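Glutaredoxin (Grx-1) (Archaeoglobus fulgidus, PDB 3IC4) probably acts as a small thiol-disulfide oxidoreductase of the glutaredoxin family, passing electrons through a thioredoxin-type pair of cysteines. Local coordinates at residues 40-44 with 45-49. Sequence-based numbering, arbitrary orientation.
Sequences EVIWI and DKLEG
Trp43 ends strand 40-43, and Lys46 stands one 3-10 turn further on. The turn leads from this outermost strand of the thioredoxin-fold sheet toward helix 49-63. Strand 40-43 runs parallel to strand 15-18.

Two backbone bonds shape the turn. Lys46 N donates to Trp43 O at 3.0 Å, and Leu47 N donates to Ile44 O at 3.1 Å. Both are i to i+3 bonds, the 3-10 pattern.

The side chain of Leu47 can be followed outward. Leu47 CB rests 3.4 Å from Ile44 O, the oxygen its own backbone N uses. Leu47 CG turns back toward the strand and lies 3.7 Å from Trp43 O. With chi1 at -57°, CG stands beside the backbone N and opposite the carbonyl carbon, which carries the branch back over the strand end. Leu47 CD1 then reaches CG2 of Ile42, an apolar contact at 4.0 Å. Leu47 also packs on Val55, and Ile44 meets Val55 and Ile56, so helix 49-63 takes up this side.

Asp45 and Lys46 gather around Trp43. The Trp43 ring carries Val41 CG2 over the centre of one face. The Trp43 side chain touches the probable CxxC motif, Cys22 and Cys25, as expected beside a glutaredoxin redox site. Lys46 lays its CG alongside Trp43 CB. Its chain bends, and Lys46 NZ stands 5.4 Å from the centroid of the Trp43 five-membered ring, at most a weak attraction. Ser20 OG, in the loop after strand 15-18, holds Asp45 OD2 by a hydrogen bond and is only weakly bonded to Lys46 NZ. The other carboxylate oxygen, Asp45 OD1, lies 3.5 Å from Trp43 CB.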
loop_
_atom_site.group_PDB
_atom_site.type_symbol
_atom_site.label_atom_id
_atom_site.label_comp_id
_atom_site.label_asym_id
_atom_site.label_seq_id
_atom_site.Cartn_x
_atom_site.Cartn_y
_atom_site.Cartn_z
ATOM N N GLU A 40 -2.970 -3.792 -6.183
ATOM C CA GLU A 40 -2.235 -4.813 -5.518
ATOM C C GLU A 40 -2.080 -4.444 -4.039
ATOM O O GLU A 40 -2.012 -3.258 -3.698
ATOM C CB GLU A 40 -0.881 -5.014 -6.215
ATOM C CG GLU A 40 -1.048 -5.307 -7.716
ATOM C CD GLU A 40 -1.770 -6.625 -8.001
ATOM O OE1 GLU A 40 -1.728 -7.539 -7.174
ATOM O OE2 GLU A 40 -2.412 -6.749 -9.071
ATOM N N VAL A 41 -1.934 -5.455 -3.201
ATOM C CA VAL A 41 -1.710 -5.236 -1.736
ATOM C C VAL A 41 -0.492 -6.033 -1.272
ATOM O O VAL A 41 -0.310 -7.192 -1.689
ATOM C CB VAL A 41 -2.932 -5.596 -0.819
ATOM C CG1 VAL A 41 -3.416 -7.056 -0.926
ATOM C CG2 VAL A 41 -2.592 -5.305 0.683
ATOM N N ILE A 42 0.345 -5.387 -0.474
ATOM C CA ILE A 42 1.419 -6.049 0.250
ATOM C C ILE A 42 1.104 -6.041 1.749
ATOM O O ILE A 42 1.045 -4.976 2.371
ATOM C CB ILE A 42 2.776 -5.405 -0.013
ATOM C CG1 ILE A 42 3.123 -5.489 -1.519
ATOM C CG2 ILE A 42 3.853 -6.035 0.843
ATOM C CD1 ILE A 42 4.416 -4.759 -1.883
ATOM N N TRP A 43 0.933 -7.240 2.309
ATOM C CA TRP A 43 0.738 -7.406 3.739
ATOM C C TRP A 43 2.125 -7.606 4.388
ATOM O O TRP A 43 2.805 -8.668 4.233
ATOM C CB TRP A 43 -0.111 -8.626 3.971
ATOM C CG TRP A 43 -1.481 -8.573 3.449
ATOM C CD1 TRP A 43 -2.065 -9.536 2.675
ATOM C CD2 TRP A 43 -2.506 -7.593 3.700
ATOM N NE1 TRP A 43 -3.368 -9.213 2.433
ATOM C CE2 TRP A 43 -3.670 -8.022 3.031
ATOM C CE3 TRP A 43 -2.575 -6.418 4.439
ATOM C CZ2 TRP A 43 -4.895 -7.313 3.105
ATOM C CZ3 TRP A 43 -3.791 -5.703 4.472
ATOM C CH2 TRP A 43 -4.893 -6.124 3.805
ATOM N N ILE A 44 2.515 -6.612 5.137
ATOM C CA ILE A 44 3.866 -6.549 5.677
ATOM C C ILE A 44 3.990 -7.622 6.746
ATOM O O ILE A 44 5.060 -8.197 6.954
ATOM C CB ILE A 44 4.124 -5.126 6.257
ATOM C CG1 ILE A 44 4.058 -4.081 5.116
ATOM C CG2 ILE A 44 5.405 -5.101 7.034
ATOM C CD1 ILE A 44 4.198 -2.690 5.519
ATOM N N ASP A 45 2.879 -7.937 7.410
ATOM C CA ASP A 45 2.888 -8.998 8.389
ATOM C C ASP A 45 3.109 -10.417 7.868
ATOM O O ASP A 45 3.393 -11.341 8.659
ATOM C CB ASP A 45 1.635 -8.906 9.229
ATOM C CG ASP A 45 0.361 -9.051 8.433
ATOM O OD1 ASP A 45 0.125 -8.305 7.464
ATOM O OD2 ASP A 45 -0.479 -9.917 8.885
ATOM N N LYS A 46 2.870 -10.609 6.576
ATOM C CA LYS A 46 3.124 -11.885 5.883
ATOM C C LYS A 46 4.550 -12.016 5.371
ATOM O O LYS A 46 4.930 -13.062 4.848
ATOM C CB LYS A 46 2.120 -12.013 4.744
ATOM C CG LYS A 46 0.671 -11.973 5.227
ATOM C CD LYS A 46 0.212 -13.281 5.855
ATOM C CE LYS A 46 -0.930 -13.088 6.890
ATOM N NZ LYS A 46 -2.264 -12.926 6.264
ATOM N N LEU A 47 5.345 -10.956 5.526
ATOM C CA LEU A 47 6.776 -10.934 5.249
ATOM C C LEU A 47 7.574 -11.166 6.524
ATOM O O LEU A 47 7.082 -10.939 7.619
ATOM C CB LEU A 47 7.153 -9.568 4.651
ATOM C CG LEU A 47 6.373 -9.190 3.365
ATOM C CD1 LEU A 47 6.807 -7.869 2.782
ATOM C CD2 LEU A 47 6.540 -10.258 2.342
ATOM N N GLU A 48 8.822 -11.582 6.379
ATOM C CA GLU A 48 9.698 -11.844 7.526
ATOM C C GLU A 48 11.072 -11.300 7.230
ATOM O O GLU A 48 11.475 -11.199 6.061
ATOM C CB GLU A 48 9.819 -13.365 7.820
ATOM C CG GLU A 48 8.527 -14.041 8.320
ATOM C CD GLU A 48 8.064 -13.597 9.749
ATOM O OE1 GLU A 48 8.871 -12.986 10.504
ATOM O OE2 GLU A 48 6.873 -13.893 10.117
ATOM N N GLY A 49 11.789 -10.953 8.298
ATOM C CA GLY A 49 13.227 -10.711 8.220
ATOM C C GLY A 49 13.579 -9.534 7.324
ATOM O O GLY A 49 12.978 -8.477 7.428
#